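PDB 2ECE: selenium-binding protein from Sulfolobus tokodaii, which is of unknown function but, as a beta-propeller of the selenium-binding protein family, may bind selenium. Local coordinates for residues A[264-272]-A[281-292]; A[293-301]-A[346-356]. All coordinates share one frame; numbering follows the deposited sequence.

Contact 1 (A[264-272]-A[281-292]); sequences KLMGFINMV and SIWLWFYEDGKW
Trp285 lies flat across Gly267, a hydrogen-bonded pair near the Met266-Phe286 end of an antiparallel hairpin formed by strands 266-272 and 281-288. Gly267 CA sits 3.8 Å from the centroid of the six-membered ring, 25° off its normal, a CH-pi contact made possible by the missing side chain: a beta carbon on Gly267 would run into Trp285 CZ2. The hollow over the glycine is thus filled by the indole, which folds back over the neighbouring strand because CG stands between the backbone N and the carbonyl carbon (chi1 43°). From there Trp285 NE1 donates to Phe268 O at 3.2 Å, reaching the carbonyl from above its plane. Replacing Trp285 by an alanine would remove the indole, and a gap over Gly267 and the loss of the N-H partner of Phe268 O are likely to follow.

Further along the same face, Ile269 CG2 meets the edge of the Trp285 ring, while Met271 CG packs obliquely against Trp283 CD1 at 3.6 Å. Ser281 OG accepts from Trp283 NE1, which helps to hold that indole in place. On the other face Leu284 CD1 is a knob over the Phe268 ring, 4.0 Å from its centroid, and Ile282 CG2 touches Phe268 CD2. Ile282 CD1 reaches the CB of Asn270, a residue whose ND2 bonds to Val323 O. Beyond the glycine, Met266 CB abuts Phe286 CB at 3.6 Å.

The chemistry is that of a buried propeller-blade hairpin: inward-pointing backbone groups pair across it, Met266, Phe268 and Asn270 bond outward to the flanking chain, and apolar groups and indoles fill both faces.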
loop_
_atom_site.group_PDB
_atom_site.type_symbol
_atom_site.label_atom_id
_atom_site.label_comp_id
_atom_site.label_asym_id
_atom_site.label_seq_id
_atom_site.Cartn_x
_atom_site.Cartn_y
_atom_site.Cartn_z
ATOM N N LYS A 264 -15.319 10.256 11.344
ATOM C CA LYS A 264 -14.085 11.005 11.543
ATOM C C LYS A 264 -13.544 11.511 10.215
ATOM O O LYS A 264 -13.221 10.724 9.324
ATOM C CB LYS A 264 -13.031 10.110 12.193
ATOM C CG LYS A 264 -13.454 9.486 13.513
ATOM C CD LYS A 264 -13.360 10.481 14.656
ATOM C CE LYS A 264 -13.576 9.806 16.007
ATOM N NZ LYS A 264 -14.984 9.362 16.214
ATOM N N LEU A 265 -13.418 12.819 10.072
ATOM C CA LEU A 265 -12.908 13.329 8.816
ATOM C C LEU A 265 -11.447 13.660 8.875
ATOM O O LEU A 265 -11.040 14.819 8.777
ATOM C CB LEU A 265 -13.706 14.534 8.349
ATOM C CG LEU A 265 -14.968 14.007 7.679
ATOM C CD1 LEU A 265 -16.136 14.083 8.645
ATOM C CD2 LEU A 265 -15.218 14.801 6.413
ATOM N N MET A 266 -10.663 12.606 9.020
ATOM C CA MET A 266 -9.230 12.726 9.099
ATOM C C MET A 266 -8.561 11.412 8.733
ATOM O O MET A 266 -9.210 10.375 8.574
ATOM C CB MET A 266 -8.819 13.134 10.512
ATOM C CG MET A 266 -9.354 12.215 11.599
ATOM S SD MET A 266 -8.736 12.706 13.234
ATOM C CE MET A 266 -9.661 14.227 13.473
ATOM N N GLY A 267 -7.243 11.486 8.620
ATOM C CA GLY A 267 -6.439 10.335 8.280
ATOM C C GLY A 267 -4.982 10.749 8.234
ATOM O O GLY A 267 -4.652 11.916 8.473
ATOM N N PHE A 268 -4.109 9.799 7.914
ATOM C CA PHE A 268 -2.674 10.064 7.851
ATOM C C PHE A 268 -2.069 9.847 6.470
ATOM O O PHE A 268 -2.707 9.288 5.567
ATOM C CB PHE A 268 -1.918 9.165 8.837
ATOM C CG PHE A 268 -2.346 9.331 10.270
ATOM C CD1 PHE A 268 -3.451 8.646 10.768
ATOM C CD2 PHE A 268 -1.635 10.177 11.125
ATOM C CE1 PHE A 268 -3.846 8.798 12.103
ATOM C CE2 PHE A 268 -2.019 10.339 12.462
ATOM C CZ PHE A 268 -3.128 9.647 12.951
ATOM N N ILE A 269 -0.832 10.315 6.326
ATOM C CA ILE A 269 -0.056 10.147 5.103
ATOM C C ILE A 269 1.415 10.302 5.461
ATOM O O ILE A 269 1.777 11.098 6.337
ATOM C CB ILE A 269 -0.414 11.176 4.001
ATOM C CG1 ILE A 269 0.364 10.834 2.722
ATOM C CG2 ILE A 269 -0.064 12.584 4.446
ATOM C CD1 ILE A 269 -0.016 11.675 1.508
ATOM N N ASN A 270 2.255 9.521 4.796
ATOM C CA ASN A 270 3.685 9.576 5.037
ATOM C C ASN A 270 4.424 10.357 3.953
ATOM O O ASN A 270 4.117 10.240 2.759
ATOM C CB ASN A 270 4.256 8.153 5.127
ATOM C CG ASN A 270 4.011 7.328 3.858
ATOM O OD1 ASN A 270 2.880 7.214 3.381
ATOM N ND2 ASN A 270 5.071 6.739 3.322
ATOM N N MET A 271 5.365 11.187 4.391
ATOM C CA MET A 271 6.222 11.950 3.495
ATOM C C MET A 271 7.529 11.204 3.679
ATOM O O MET A 271 8.093 11.201 4.772
ATOM C CB MET A 271 6.371 13.401 3.959
ATOM C CG MET A 271 5.176 14.284 3.658
ATOM S SD MET A 271 4.561 14.128 1.948
ATOM C CE MET A 271 5.966 14.681 1.002
ATOM N N VAL A 272 8.001 10.559 2.617
ATOM C CA VAL A 272 9.214 9.748 2.693
ATOM C C VAL A 272 10.534 10.427 3.053
ATOM O O VAL A 272 11.265 9.935 3.915
ATOM C CB VAL A 272 9.433 8.955 1.379
ATOM C CG1 VAL A 272 10.682 8.085 1.496
ATOM C CG2 VAL A 272 8.212 8.085 1.088
ATOM N N SER A 281 8.348 11.984 7.742
ATOM C CA SER A 281 7.355 12.582 8.612
ATOM C C SER A 281 5.972 12.057 8.289
ATOM O O SER A 281 5.680 11.704 7.143
ATOM C CB SER A 281 7.382 14.112 8.497
ATOM O OG SER A 281 7.293 14.542 7.151
ATOM N N ILE A 282 5.138 11.974 9.319
ATOM C CA ILE A 282 3.766 11.522 9.160
ATOM C C ILE A 282 2.896 12.747 9.368
ATOM O O ILE A 282 3.105 13.516 10.310
ATOM C CB ILE A 282 3.398 10.452 10.197
ATOM C CG1 ILE A 282 4.311 9.233 10.023
ATOM C CG2 ILE A 282 1.935 10.066 10.049
ATOM C CD1 ILE A 282 4.344 8.677 8.601
ATOM N N TRP A 283 1.931 12.938 8.479
ATOM C CA TRP A 283 1.056 14.088 8.564
ATOM C C TRP A 283 -0.392 13.688 8.763
ATOM O O TRP A 283 -0.863 12.713 8.180
ATOM C CB TRP A 283 1.186 14.933 7.299
ATOM C CG TRP A 283 2.524 15.589 7.144
ATOM C CD1 TRP A 283 3.727 14.975 6.927
ATOM C CD2 TRP A 283 2.792 16.994 7.183
ATOM N NE1 TRP A 283 4.727 15.915 6.825
ATOM C CE2 TRP A 283 4.181 17.161 6.981
ATOM C CE3 TRP A 283 1.994 18.129 7.372
ATOM C CZ2 TRP A 283 4.789 18.423 6.960
ATOM C CZ3 TRP A 283 2.603 19.390 7.352
ATOM C CH2 TRP A 283 3.985 19.521 7.148
ATOM N N LEU A 284 -1.087 14.455 9.599
ATOM C CA LEU A 284 -2.496 14.223 9.882
ATOM C C LEU A 284 -3.312 15.248 9.107
ATOM O O LEU A 284 -3.161 16.450 9.321
ATOM C CB LEU A 284 -2.772 14.394 11.382
ATOM C CG LEU A 284 -4.225 14.341 11.872
ATOM C CD1 LEU A 284 -4.779 12.943 11.672
ATOM C CD2 LEU A 284 -4.291 14.727 13.353
ATOM N N TRP A 285 -4.151 14.783 8.188
ATOM C CA TRP A 285 -5.007 15.695 7.443
ATOM C C TRP A 285 -6.370 15.569 8.111
ATOM O O TRP A 285 -6.783 14.469 8.475
ATOM C CB TRP A 285 -5.080 15.318 5.953
ATOM C CG TRP A 285 -5.231 13.844 5.640
ATOM C CD1 TRP A 285 -4.224 12.925 5.496
ATOM C CD2 TRP A 285 -6.452 13.142 5.377
ATOM N NE1 TRP A 285 -4.742 11.701 5.153
ATOM C CE2 TRP A 285 -6.106 11.804 5.071
ATOM C CE3 TRP A 285 -7.802 13.513 5.364
ATOM C CZ2 TRP A 285 -7.066 10.833 4.758
ATOM C CZ3 TRP A 285 -8.758 12.547 5.053
ATOM C CH2 TRP A 285 -8.382 11.221 4.751
ATOM N N PHE A 286 -7.056 16.693 8.289
ATOM C CA PHE A 286 -8.355 16.693 8.957
ATOM C C PHE A 286 -9.215 17.893 8.564
ATOM O O PHE A 286 -8.690 18.944 8.188
ATOM C CB PHE A 286 -8.135 16.682 10.475
ATOM C CG PHE A 286 -7.336 17.856 10.984
ATOM C CD1 PHE A 286 -7.975 18.973 11.511
ATOM C CD2 PHE A 286 -5.943 17.851 10.916
ATOM C CE1 PHE A 286 -7.245 20.073 11.965
ATOM C CE2 PHE A 286 -5.201 18.946 11.366
ATOM C CZ PHE A 286 -5.857 20.061 11.893
ATOM N N TYR A 287 -10.533 17.733 8.649
ATOM C CA TYR A 287 -11.454 18.817 8.311
ATOM C C TYR A 287 -11.936 19.482 9.594
ATOM O O TYR A 287 -12.427 18.818 10.501
ATOM C CB TYR A 287 -12.647 18.283 7.516
ATOM C CG TYR A 287 -13.560 19.364 6.979
ATOM C CD1 TYR A 287 -14.706 19.755 7.678
ATOM C CD2 TYR A 287 -13.280 19.998 5.769
ATOM C CE1 TYR A 287 -15.551 20.750 7.178
ATOM C CE2 TYR A 287 -14.117 20.990 5.264
ATOM C CZ TYR A 287 -15.251 21.359 5.971
ATOM O OH TYR A 287 -16.088 22.329 5.464
ATOM N N GLU A 288 -11.807 20.802 9.654
ATOM C CA GLU A 288 -12.185 21.547 10.846
ATOM C C GLU A 288 -12.402 23.015 10.494
ATOM O O GLU A 288 -11.744 23.548 9.602
ATOM C CB GLU A 288 -11.057 21.413 11.870
ATOM C CG GLU A 288 -11.349 21.896 13.270
ATOM C CD GLU A 288 -10.209 21.560 14.209
ATOM O OE1 GLU A 288 -9.393 22.458 14.514
ATOM O OE2 GLU A 288 -10.120 20.384 14.625
ATOM N N ASP A 289 -13.325 23.667 11.193
ATOM C CA ASP A 289 -13.603 25.076 10.943
ATOM C C ASP A 289 -13.871 25.318 9.452
ATOM O O ASP A 289 -13.377 26.281 8.866
ATOM C CB ASP A 289 -12.415 25.916 11.428
ATOM C CG ASP A 289 -12.171 25.773 12.928
ATOM O OD1 ASP A 289 -11.000 25.867 13.358
ATOM O OD2 ASP A 289 -13.152 25.578 13.681
ATOM N N GLY A 290 -14.652 24.420 8.852
ATOM C CA GLY A 290 -15.002 24.521 7.444
ATOM C C GLY A 290 -13.831 24.498 6.480
ATOM O O GLY A 290 -13.933 25.003 5.358
ATOM N N LYS A 291 -12.726 23.886 6.893
ATOM C CA LYS A 291 -11.533 23.842 6.055
ATOM C C LYS A 291 -10.757 22.529 6.213
ATOM O O LYS A 291 -10.817 21.884 7.260
ATOM C CB LYS A 291 -10.631 25.020 6.439
ATOM C CG LYS A 291 -9.489 25.324 5.493
ATOM C CD LYS A 291 -8.270 25.850 6.257
ATOM C CE LYS A 291 -8.604 27.016 7.181
ATOM N NZ LYS A 291 -7.411 27.439 7.979
ATOM N N TRP A 292 -10.046 22.123 5.163
ATOM C CA TRP A 292 -9.218 20.924 5.244
ATOM C C TRP A 292 -7.883 21.408 5.810
ATOM O O TRP A 292 -7.394 22.473 5.433
ATOM C CB TRP A 292 -9.014 20.285 3.863
ATOM C CG TRP A 292 -10.106 19.326 3.490
ATOM C CD1 TRP A 292 -11.073 19.511 2.542
ATOM C CD2 TRP A 292 -10.386 18.064 4.109
ATOM N NE1 TRP A 292 -11.939 18.445 2.536
ATOM C CE2 TRP A 292 -11.542 17.541 3.485
ATOM C CE3 TRP A 292 -9.773 17.322 5.129
ATOM C CZ2 TRP A 292 -12.103 16.311 3.853
ATOM C CZ3 TRP A 292 -10.331 16.098 5.495
ATOM C CH2 TRP A 292 -11.483 15.604 4.855
#

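Contact 2 (A[293-301]-A[346-356]); sequences NAEKVIEIP and RQYDISNPFKP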
loop_
_atom_site.group_PDB
_atom_site.type_symbol
_atom_site.label_atom_id
_atom_site.label_comp_id
_atom_site.label_asym_id
_atom_site.label_seq_id
_atom_site.Cartn_x
_atom_site.Cartn_y
_atom_site.Cartn_z
ATOM N N ASN A 293 -7.306 20.642 6.727
ATOM C CA ASN A 293 -6.038 21.023 7.346
ATOM C C ASN A 293 -5.081 19.845 7.327
ATOM O O ASN A 293 -5.489 18.711 7.098
ATOM C CB ASN A 293 -6.271 21.448 8.796
ATOM C CG ASN A 293 -7.427 22.413 8.940
ATOM O OD1 ASN A 293 -7.249 23.633 8.897
ATOM N ND2 ASN A 293 -8.630 21.868 9.096
ATOM N N ALA A 294 -3.807 20.121 7.583
ATOM C CA ALA A 294 -2.785 19.085 7.607
ATOM C C ALA A 294 -1.647 19.536 8.517
ATOM O O ALA A 294 -1.106 20.632 8.350
ATOM C CB ALA A 294 -2.264 18.827 6.204
ATOM N N GLU A 295 -1.294 18.686 9.476
ATOM C CA GLU A 295 -0.231 18.987 10.426
ATOM C C GLU A 295 0.727 17.816 10.593
ATOM O O GLU A 295 0.315 16.655 10.557
ATOM C CB GLU A 295 -0.836 19.336 11.787
ATOM C CG GLU A 295 -1.292 20.778 11.922
ATOM C CD GLU A 295 -2.191 20.985 13.119
ATOM O OE1 GLU A 295 -2.023 20.254 14.122
ATOM O OE2 GLU A 295 -3.059 21.883 13.058
ATOM N N LYS A 296 2.007 18.126 10.778
ATOM C CA LYS A 296 3.012 17.092 10.975
ATOM C C LYS A 296 2.873 16.590 12.407
ATOM O O LYS A 296 2.941 17.374 13.353
ATOM C CB LYS A 296 4.418 17.657 10.738
ATOM C CG LYS A 296 5.531 16.632 10.908
ATOM C CD LYS A 296 6.854 17.105 10.283
ATOM C CE LYS A 296 7.399 18.372 10.933
ATOM N NZ LYS A 296 8.727 18.749 10.358
ATOM N N VAL A 297 2.673 15.286 12.570
ATOM C CA VAL A 297 2.506 14.724 13.906
ATOM C C VAL A 297 3.615 13.767 14.330
ATOM O O VAL A 297 3.753 13.455 15.515
ATOM C CB VAL A 297 1.139 14.016 14.037
ATOM C CG1 VAL A 297 0.025 15.050 13.930
ATOM C CG2 VAL A 297 0.982 12.960 12.953
ATOM N N ILE A 298 4.399 13.299 13.366
ATOM C CA ILE A 298 5.512 12.395 13.645
ATOM C C ILE A 298 6.676 12.737 12.722
ATOM O O ILE A 298 6.488 12.961 11.529
ATOM C CB ILE A 298 5.158 10.912 13.384
ATOM C CG1 ILE A 298 4.044 10.443 14.315
ATOM C CG2 ILE A 298 6.394 10.047 13.597
ATOM C CD1 ILE A 298 3.541 9.043 13.990
ATOM N N GLU A 299 7.881 12.777 13.277
ATOM C CA GLU A 299 9.064 13.058 12.479
ATOM C C GLU A 299 10.155 12.123 12.957
ATOM O O GLU A 299 10.445 12.053 14.153
ATOM C CB GLU A 299 9.517 14.514 12.633
ATOM C CG GLU A 299 10.652 14.899 11.680
ATOM C CD GLU A 299 11.095 16.347 11.821
ATOM O OE1 GLU A 299 10.228 17.246 11.834
ATOM O OE2 GLU A 299 12.316 16.592 11.909
ATOM N N ILE A 300 10.741 11.388 12.021
ATOM C CA ILE A 300 11.799 10.448 12.344
ATOM C C ILE A 300 13.074 10.890 11.641
ATOM O O ILE A 300 13.103 11.023 10.420
ATOM C CB ILE A 300 11.426 9.017 11.892
ATOM C CG1 ILE A 300 10.138 8.576 12.598
ATOM C CG2 ILE A 300 12.567 8.055 12.208
ATOM C CD1 ILE A 300 9.605 7.242 12.131
ATOM N N PRO A 301 14.145 11.140 12.413
ATOM C CA PRO A 301 15.425 11.574 11.846
ATOM C C PRO A 301 16.262 10.439 11.259
ATOM O O PRO A 301 16.070 9.263 11.586
ATOM C CB PRO A 301 16.112 12.234 13.037
ATOM C CG PRO A 301 15.682 11.347 14.166
ATOM C CD PRO A 301 14.189 11.184 13.887
ATOM N N ARG A 346 7.163 0.206 13.407
ATOM C CA ARG A 346 6.798 0.850 14.658
ATOM C C ARG A 346 5.287 0.865 14.826
ATOM O O ARG A 346 4.534 0.780 13.847
ATOM C CB ARG A 346 7.311 2.292 14.689
ATOM C CG ARG A 346 8.819 2.430 14.609
ATOM C CD ARG A 346 9.229 3.888 14.747
ATOM N NE ARG A 346 10.679 4.049 14.742
ATOM C CZ ARG A 346 11.309 5.171 15.072
ATOM N NH1 ARG A 346 10.621 6.244 15.437
ATOM N NH2 ARG A 346 12.632 5.216 15.043
ATOM N N GLN A 347 4.856 0.975 16.079
ATOM C CA GLN A 347 3.447 1.039 16.426
ATOM C C GLN A 347 3.244 2.322 17.222
ATOM O O GLN A 347 3.885 2.527 18.250
ATOM C CB GLN A 347 3.044 -0.158 17.289
ATOM C CG GLN A 347 1.628 -0.060 17.844
ATOM C CD GLN A 347 1.366 -1.045 18.968
ATOM O OE1 GLN A 347 0.524 -1.940 18.851
ATOM N NE2 GLN A 347 2.090 -0.886 20.066
ATOM N N TYR A 348 2.366 3.194 16.740
ATOM C CA TYR A 348 2.086 4.440 17.435
ATOM C C TYR A 348 0.648 4.453 17.930
ATOM O O TYR A 348 -0.284 4.194 17.167
ATOM C CB TYR A 348 2.296 5.648 16.523
ATOM C CG TYR A 348 3.734 6.001 16.248
ATOM C CD1 TYR A 348 4.472 5.312 15.290
ATOM C CD2 TYR A 348 4.359 7.038 16.945
ATOM C CE1 TYR A 348 5.802 5.647 15.027
ATOM C CE2 TYR A 348 5.686 7.383 16.694
ATOM C CZ TYR A 348 6.402 6.683 15.731
ATOM O OH TYR A 348 7.713 7.020 15.471
ATOM N N ASP A 349 0.473 4.739 19.214
ATOM C CA ASP A 349 -0.860 4.818 19.790
ATOM C C ASP A 349 -1.406 6.156 19.309
ATOM O O ASP A 349 -0.817 7.201 19.576
ATOM C CB ASP A 349 -0.765 4.791 21.324
ATOM C CG ASP A 349 -2.109 4.975 22.002
ATOM O OD1 ASP A 349 -2.390 4.227 22.965
ATOM O OD2 ASP A 349 -2.879 5.868 21.589
ATOM N N ILE A 350 -2.509 6.132 18.574
ATOM C CA ILE A 350 -3.078 7.380 18.090
ATOM C C ILE A 350 -4.420 7.707 18.730
ATOM O O ILE A 350 -5.289 8.306 18.091
ATOM C CB ILE A 350 -3.227 7.389 16.541
ATOM C CG1 ILE A 350 -3.927 6.118 16.059
ATOM C CG2 ILE A 350 -1.861 7.531 15.898
ATOM C CD1 ILE A 350 -4.175 6.110 14.563
ATOM N N SER A 351 -4.585 7.312 19.992
ATOM C CA SER A 351 -5.815 7.600 20.731
ATOM C C SER A 351 -6.085 9.083 20.526
ATOM O O SER A 351 -7.232 9.518 20.422
ATOM C CB SER A 351 -5.627 7.292 22.218
ATOM O OG SER A 351 -5.368 5.913 22.412
ATOM N N ASN A 352 -5.006 9.854 20.485
ATOM C CA ASN A 352 -5.083 11.277 20.208
ATOM C C ASN A 352 -4.259 11.368 18.934
ATOM O O ASN A 352 -3.027 11.364 18.979
ATOM C CB ASN A 352 -4.431 12.107 21.310
ATOM C CG ASN A 352 -4.390 13.583 20.966
ATOM O OD1 ASN A 352 -4.833 13.998 19.891
ATOM N ND2 ASN A 352 -3.857 14.387 21.875
ATOM N N PRO A 353 -4.934 11.435 17.775
ATOM C CA PRO A 353 -4.304 11.515 16.452
ATOM C C PRO A 353 -3.275 12.631 16.332
ATOM O O PRO A 353 -2.256 12.481 15.652
ATOM C CB PRO A 353 -5.492 11.732 15.511
ATOM C CG PRO A 353 -6.658 11.175 16.271
ATOM C CD PRO A 353 -6.385 11.658 17.664
ATOM N N PHE A 354 -3.553 13.747 16.995
ATOM C CA PHE A 354 -2.672 14.904 16.962
ATOM C C PHE A 354 -1.364 14.705 17.719
ATOM O O PHE A 354 -0.382 15.392 17.451
ATOM C CB PHE A 354 -3.420 16.118 17.512
ATOM C CG PHE A 354 -4.583 16.540 16.665
ATOM C CD1 PHE A 354 -4.406 17.430 15.613
ATOM C CD2 PHE A 354 -5.856 16.029 16.901
ATOM C CE1 PHE A 354 -5.477 17.808 14.808
ATOM C CE2 PHE A 354 -6.936 16.398 16.101
ATOM C CZ PHE A 354 -6.744 17.292 15.050
ATOM N N LYS A 355 -1.347 13.764 18.658
ATOM C CA LYS A 355 -0.147 13.491 19.444
ATOM C C LYS A 355 0.088 11.988 19.586
ATOM O O LYS A 355 -0.218 11.392 20.621
ATOM C CB LYS A 355 -0.263 14.133 20.832
ATOM C CG LYS A 355 0.399 15.502 20.952
ATOM C CD LYS A 355 1.535 15.448 21.965
ATOM C CE LYS A 355 2.804 16.103 21.433
ATOM N NZ LYS A 355 3.995 15.699 22.232
ATOM N N PRO A 356 0.641 11.357 18.534
ATOM C CA PRO A 356 0.927 9.920 18.513
ATOM C C PRO A 356 1.996 9.519 19.530
ATOM O O PRO A 356 2.964 10.242 19.741
ATOM C CB PRO A 356 1.386 9.678 17.072
ATOM C CG PRO A 356 0.705 10.782 16.300
ATOM C CD PRO A 356 0.906 11.957 17.215
HETATM O O HOH W 1 2.721 14.965 17.689
#
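Ile298 drives its CD1 methyl onto the face of Tyr348, 3.7 Å from the ring centroid and 12° off the normal, in a CH-pi contact centred on the ring. With CG1 anti to the carbonyl carbon (chi1 -63°) and CD1 extended beyond it, the branch also lies against Pro356, Ile298 CD1 to Pro356 CB 3.8 Å. Pro356 packs in turn on Val297, its CD 3.8 Å from Val297 CB. This is the tight part, apolar and without a direct hydrogen bond between the segments.

Next to it, Ile300 CD1 lies over one face of the Arg346 guanidinium, 3.6 Å from NH1. Arg346 NH1 donates to Tyr348 OH at 3.0 Å, in the guanidinium plane; NE also forms a salt bridge with Glu344.

Toward Phe354 the contact loosens. Within the two segments, Val297 CG1 faces the backbone oxygens of Phe354 and Pro353, and a water bridges the segments by donating to Val297 O (2.8 Å) and Phe354 O. At the exposed margin Glu295 OE1 lies 4.0 Å from Phe354 CD1, at the ring's edge.

Val297 and Ile298 form a classic beta bulge opposite Ile282, in the strand that carries one side of the contact. The other side is strand 344-349 of the next sheet, with the loop and turn that follow it. Ile298 and Tyr348 also touch strand 334-339, at Leu335 and Leu337, while Phe354 packs edge-to-face with Phe286 of strand 280-288.

How the contacts relate
Following the chain from the N terminus, contact 1 comes first: segment 264-272 runs out, the chain turns, and 281-292 returns beside it, closing a short hairpin. After a tight turn at 288-291 the chain enters strand 291-304, which runs on into 293-301, where contact 2 begins, so the two are in series and neither nests in nor crosses the other. Contact 2 closes a longer loop of 44 residues, which carries the chain into the next sheet before 346-356 comes back. Strands 280-288 and 291-304 are neighbours in one sheet, and the centres of contacts 1 and 2 lie about 10 Å apart. Contact 1 thus builds within a blade, whereas contact 2 ties that blade to the following one.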